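Local coordinates for solute-binding protein (Thermoactinomyces vulgaris, PDB 2ZYN) that probably binds cyclodextrins and related malto-oligosaccharides outside the cell membrane and hands them to a sugar transporter, at residues 130-135 with 262-267; 276-281 with 346-351. All coordinates share one frame; numbering follows the deposited sequence.

Interaction 1: 130-135 with 262-267; sequences SVALIY and VGVAPL
Y135 and G263 face each other in an antiparallel pair of strands, 132-135 and 262-265, and four backbone hydrogen bonds hold the two together. Two join L133 to A265, with L133 N reaching A265 O at 2.9 Å; the other two close the Y135–G263 pair, where G263 N bonds to Y135 O at 2.8 Å (172° at the hydrogen). Between these hydrogen-bonded pairs sits the non-hydrogen-bonded pair I134–V264, and CA-H...O contacts fill in, such as V264 CA to L133 O at 3.3 Å.

The aromatic contact lies at the Y135 end of the pairing. Y135 CG stands between its own backbone N and carbonyl carbon (chi1 61°), which folds the ring back over the neighbouring strand. One face then covers G263 CA, a CH-pi contact 3.9 Å from the ring centroid to that atom, with no side chain in between. The phenol OH meets a water 2.9 Å away, and this water donates to V264 O, tying the tip of the side chain to the same strand.

Apolar contacts complete the pairing. I134 and V264 share one face of the sheet, and A132 CB packs against V264 CG1 at 3.9 Å. Beyond the paired strands, L267 turns its CD2 back to the peptide between A132 and L133, 3.5 Å from L133 N. Helices 252-257 and 335-344 both touch V264.

Strand 262-265 is an edge strand, next to 132-136, of a mixed four-stranded sheet, flanked by helices as in the alpha/beta lobes of periplasmic-type solute-binding proteins.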
loop_
_atom_site.group_PDB
_atom_site.type_symbol
_atom_site.label_atom_id
_atom_site.label_comp_id
_atom_site.label_asym_id
_atom_site.label_seq_id
_atom_site.Cartn_x
_atom_site.Cartn_y
_atom_site.Cartn_z
ATOM N N SER A 130 -3.132 -1.742 6.040
ATOM C CA SER A 130 -2.277 -0.826 6.779
ATOM C C SER A 130 -1.103 -1.633 7.305
ATOM O O SER A 130 -1.239 -2.827 7.555
ATOM C CB SER A 130 -3.035 -0.208 7.951
ATOM O OG SER A 130 -2.148 0.477 8.812
ATOM N N VAL A 131 0.050 -0.988 7.455
ATOM C CA VAL A 131 1.168 -1.617 8.152
ATOM C C VAL A 131 0.825 -1.744 9.635
ATOM O O VAL A 131 0.021 -0.973 10.162
ATOM C CB VAL A 131 2.496 -0.834 7.982
ATOM C CG1 VAL A 131 2.932 -0.827 6.511
ATOM C CG2 VAL A 131 2.379 0.593 8.547
ATOM N N ALA A 132 1.409 -2.742 10.289
ATOM C CA ALA A 132 1.316 -2.880 11.733
ATOM C C ALA A 132 2.641 -3.425 12.234
ATOM O O ALA A 132 3.597 -3.538 11.459
ATOM C CB ALA A 132 0.158 -3.798 12.120
ATOM N N LEU A 133 2.709 -3.730 13.529
ATOM C CA LEU A 133 3.891 -4.343 14.113
ATOM C C LEU A 133 3.778 -5.851 13.958
ATOM O O LEU A 133 2.905 -6.483 14.552
ATOM C CB LEU A 133 4.023 -3.962 15.594
ATOM C CG LEU A 133 5.388 -4.181 16.259
ATOM C CD1 LEU A 133 6.459 -3.296 15.635
ATOM C CD2 LEU A 133 5.288 -3.906 17.747
ATOM N N ILE A 134 4.644 -6.412 13.119
ATOM C CA ILE A 134 4.716 -7.854 12.929
ATOM C C ILE A 134 5.940 -8.345 13.683
ATOM O O ILE A 134 7.057 -7.906 13.419
ATOM C CB ILE A 134 4.819 -8.246 11.429
ATOM C CG1 ILE A 134 3.691 -7.600 10.613
ATOM C CG2 ILE A 134 4.792 -9.769 11.265
ATOM C CD1 ILE A 134 3.891 -7.685 9.109
ATOM N N TYR A 135 5.723 -9.245 14.637
ATOM C CA TYR A 135 6.822 -9.710 15.472
ATOM C C TYR A 135 6.981 -11.221 15.467
ATOM O O TYR A 135 6.015 -11.969 15.278
ATOM C CB TYR A 135 6.713 -9.154 16.903
ATOM C CG TYR A 135 5.460 -9.550 17.651
ATOM C CD1 TYR A 135 5.488 -10.565 18.611
ATOM C CD2 TYR A 135 4.248 -8.904 17.411
ATOM C CE1 TYR A 135 4.340 -10.929 19.305
ATOM C CE2 TYR A 135 3.093 -9.266 18.098
ATOM C CZ TYR A 135 3.146 -10.276 19.041
ATOM O OH TYR A 135 2.002 -10.631 19.719
ATOM N N VAL A 262 4.436 -15.843 13.705
ATOM C CA VAL A 262 4.173 -14.412 13.609
ATOM C C VAL A 262 3.051 -13.930 14.525
ATOM O O VAL A 262 2.007 -14.576 14.651
ATOM C CB VAL A 262 3.879 -13.972 12.142
ATOM C CG1 VAL A 262 5.113 -14.154 11.276
ATOM C CG2 VAL A 262 2.698 -14.735 11.552
ATOM N N GLY A 263 3.296 -12.796 15.170
ATOM C CA GLY A 263 2.262 -12.063 15.892
ATOM C C GLY A 263 2.076 -10.708 15.238
ATOM O O GLY A 263 3.018 -10.157 14.667
ATOM N N VAL A 264 0.861 -10.175 15.301
ATOM C CA VAL A 264 0.579 -8.854 14.741
ATOM C C VAL A 264 -0.155 -8.000 15.766
ATOM O O VAL A 264 -1.162 -8.427 16.332
ATOM C CB VAL A 264 -0.233 -8.936 13.425
ATOM C CG1 VAL A 264 -0.459 -7.539 12.832
ATOM C CG2 VAL A 264 0.468 -9.834 12.411
ATOM N N ALA A 265 0.367 -6.801 16.009
ATOM C CA ALA A 265 -0.248 -5.855 16.932
ATOM C C ALA A 265 -0.278 -4.462 16.307
ATOM O O ALA A 265 0.562 -4.150 15.463
ATOM C CB ALA A 265 0.512 -5.836 18.251
ATOM N N PRO A 266 -1.257 -3.623 16.702
ATOM C CA PRO A 266 -1.178 -2.226 16.272
ATOM C C PRO A 266 0.137 -1.598 16.733
ATOM O O PRO A 266 0.735 -2.061 17.705
ATOM C CB PRO A 266 -2.372 -1.563 16.972
ATOM C CG PRO A 266 -2.837 -2.541 18.011
ATOM C CD PRO A 266 -2.466 -3.892 17.503
ATOM N N LEU A 267 0.598 -0.566 16.034
ATOM C CA LEU A 267 1.837 0.098 16.416
ATOM C C LEU A 267 1.681 0.670 17.823
ATOM O O LEU A 267 0.628 1.219 18.144
ATOM C CB LEU A 267 2.206 1.207 15.424
ATOM C CG LEU A 267 2.437 0.846 13.950
ATOM C CD1 LEU A 267 2.907 2.066 13.183
ATOM C CD2 LEU A 267 3.441 -0.292 13.790
HETATM O O HOH W 1 -0.631 -9.705 19.064
#

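Interaction 2: 276-281 with 346-351; sequences QTFIGV and KGVPMP
A short parallel strand pairing beside the sugar site joins F278 and I279 to V348 and P349, bringing M350 to the bound glucose units. Three backbone hydrogen bonds stitch it. V348 N gives its hydrogen to T277 O at 2.9 Å, and V348 O in turn accepts from I279 N, which stands well above the carbonyl plane, 48° out of it. M350 N then reaches I279 O at 3.1 Å in the plane of that carbonyl; the same oxygen also accepts a hydrogen bond from H82 NE2, so two donors grip it.

The F278 ring carries the side-chain contact. M350 crosses it at about a right angle and lays CG over one face, 3.5 Å from F278 CG, a CH-pi contact. The sulfur stands farther above that face, M350 SD lying 4.7 Å from the F278 ring centroid, in a Met-aromatic contact. A bend at the last torsion (chi3 -76°) carries the methyl past the sulfur to G280, with M350 CE 3.8 Å from G280 CA. The ring edge meets V348 O in plane, and F278 is also stacked with Y178 of helix 174-183.

Strand 278-286 pairs with 77-81 and 120-129 as well as with 348-349, so the short strand extends a mixed sheet that borders the ligand. M350 touches two glucose units directly, and F278, packed against it, is consistent with a second-shell position.

Toward the start of the pairing, I279 CD1 rests on the G347 backbone, 3.5 Å from G347 C, where no side chain intervenes. Q276 crosses V348 at about a right angle, its amide lying against the valine methyls, with Q276 NE2 3.5 Å from V348 CG1.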
loop_
_atom_site.group_PDB
_atom_site.type_symbol
_atom_site.label_atom_id
_atom_site.label_comp_id
_atom_site.label_asym_id
_atom_site.label_seq_id
_atom_site.Cartn_x
_atom_site.Cartn_y
_atom_site.Cartn_z
ATOM N N GLN A 276 -1.254 6.954 13.557
ATOM C CA GLN A 276 -2.010 7.194 12.339
ATOM C C GLN A 276 -1.203 6.749 11.129
ATOM O O GLN A 276 -0.387 7.506 10.598
ATOM C CB GLN A 276 -2.401 8.665 12.205
ATOM C CG GLN A 276 -3.759 9.003 12.778
ATOM C CD GLN A 276 -4.475 10.102 12.003
ATOM O OE1 GLN A 276 -5.639 10.403 12.273
ATOM N NE2 GLN A 276 -3.786 10.697 11.029
ATOM N N THR A 277 -1.431 5.508 10.717
ATOM C CA THR A 277 -0.781 4.943 9.544
ATOM C C THR A 277 -1.624 5.252 8.313
ATOM O O THR A 277 -2.788 5.643 8.433
ATOM C CB THR A 277 -0.654 3.418 9.669
ATOM O OG1 THR A 277 -1.928 2.870 10.036
ATOM C CG2 THR A 277 0.375 3.049 10.717
ATOM N N PHE A 278 -1.036 5.081 7.133
ATOM C CA PHE A 278 -1.791 5.158 5.890
ATOM C C PHE A 278 -2.673 3.923 5.738
ATOM O O PHE A 278 -2.273 2.824 6.119
ATOM C CB PHE A 278 -0.846 5.231 4.690
ATOM C CG PHE A 278 -0.345 6.617 4.379
ATOM C CD1 PHE A 278 0.983 6.814 4.014
ATOM C CD2 PHE A 278 -1.201 7.719 4.422
ATOM C CE1 PHE A 278 1.458 8.086 3.711
ATOM C CE2 PHE A 278 -0.740 8.992 4.114
ATOM C CZ PHE A 278 0.590 9.178 3.759
ATOM N N ILE A 279 -3.872 4.116 5.193
ATOM C CA ILE A 279 -4.705 3.005 4.733
ATOM C C ILE A 279 -4.604 2.968 3.210
ATOM O O ILE A 279 -4.736 4.000 2.544
ATOM C CB ILE A 279 -6.193 3.146 5.156
ATOM C CG1 ILE A 279 -6.319 3.260 6.680
ATOM C CG2 ILE A 279 -7.035 1.968 4.623
ATOM C CD1 ILE A 279 -7.660 3.812 7.136
ATOM N N GLY A 280 -4.346 1.778 2.673
ATOM C CA GLY A 280 -4.264 1.575 1.230
ATOM C C GLY A 280 -5.370 0.669 0.725
ATOM O O GLY A 280 -5.712 -0.324 1.367
ATOM N N VAL A 281 -5.942 1.027 -0.420
ATOM C CA VAL A 281 -6.901 0.174 -1.108
ATOM C C VAL A 281 -6.341 -0.218 -2.468
ATOM O O VAL A 281 -5.954 0.641 -3.265
ATOM C CB VAL A 281 -8.299 0.835 -1.249
ATOM C CG1 VAL A 281 -9.282 -0.137 -1.892
ATOM C CG2 VAL A 281 -8.820 1.261 0.127
ATOM N N LYS A 346 -7.372 2.975 12.918
ATOM C CA LYS A 346 -6.797 4.203 13.472
ATOM C C LYS A 346 -6.074 5.022 12.409
ATOM O O LYS A 346 -5.530 6.094 12.700
ATOM C CB LYS A 346 -5.814 3.880 14.606
ATOM C CG LYS A 346 -6.268 2.805 15.584
ATOM C CD LYS A 346 -7.534 3.210 16.330
ATOM C CE LYS A 346 -8.012 2.095 17.248
ATOM N NZ LYS A 346 -9.381 2.386 17.761
ATOM N N GLY A 347 -6.061 4.508 11.183
ATOM C CA GLY A 347 -5.325 5.135 10.092
ATOM C C GLY A 347 -6.162 6.087 9.266
ATOM O O GLY A 347 -7.337 6.320 9.556
ATOM N N VAL A 348 -5.538 6.637 8.231
ATOM C CA VAL A 348 -6.209 7.533 7.295
ATOM C C VAL A 348 -5.941 7.037 5.877
ATOM O O VAL A 348 -4.817 6.646 5.566
ATOM C CB VAL A 348 -5.722 9.002 7.434
ATOM C CG1 VAL A 348 -6.221 9.628 8.735
ATOM C CG2 VAL A 348 -4.202 9.096 7.353
ATOM N N PRO A 349 -6.971 7.038 5.011
ATOM C CA PRO A 349 -6.699 6.663 3.629
ATOM C C PRO A 349 -5.677 7.609 3.006
ATOM O O PRO A 349 -5.707 8.816 3.274
ATOM C CB PRO A 349 -8.061 6.817 2.936
ATOM C CG PRO A 349 -8.881 7.662 3.854
ATOM C CD PRO A 349 -8.388 7.368 5.233
ATOM N N MET A 350 -4.769 7.065 2.201
ATOM C CA MET A 350 -3.838 7.893 1.443
ATOM C C MET A 350 -4.628 8.874 0.586
ATOM O O MET A 350 -5.660 8.503 0.016
ATOM C CB MET A 350 -2.948 7.039 0.540
ATOM C CG MET A 350 -1.947 6.177 1.292
ATOM S SD MET A 350 -0.806 5.315 0.207
ATOM C CE MET A 350 -1.854 4.008 -0.430
ATOM N N PRO A 351 -4.172 10.138 0.516
ATOM C CA PRO A 351 -4.769 11.055 -0.455
ATOM C C PRO A 351 -4.725 10.456 -1.857
ATOM O O PRO A 351 -3.798 9.706 -2.188
ATOM C CB PRO A 351 -3.870 12.295 -0.369
ATOM C CG PRO A 351 -3.318 12.260 1.007
ATOM C CD PRO A 351 -3.129 10.795 1.326
#

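In the fold
Both segments of interaction 1 precede those of interaction 2 in the chain, and the two centres lie 15 Å apart. They belong to different sheets: 132-136 with 262-265 in a four-stranded sheet, 278-286 with 348-349 in a five-stranded one. Strand 278-286 follows 262-265 directly, and the loop between them brings T277 back to S130, their OG1 and OG atoms 2.7 Å apart in a probable hydrogen bond. L267 and V131 pack on the T277 methyl at the same junction. Q343 of helix 335-344 touches S130 and P266, and its OE1 is hydrogen-bonded to T277 OG1. The T277 junction thus connects the two sheets, one of which borders the sugar.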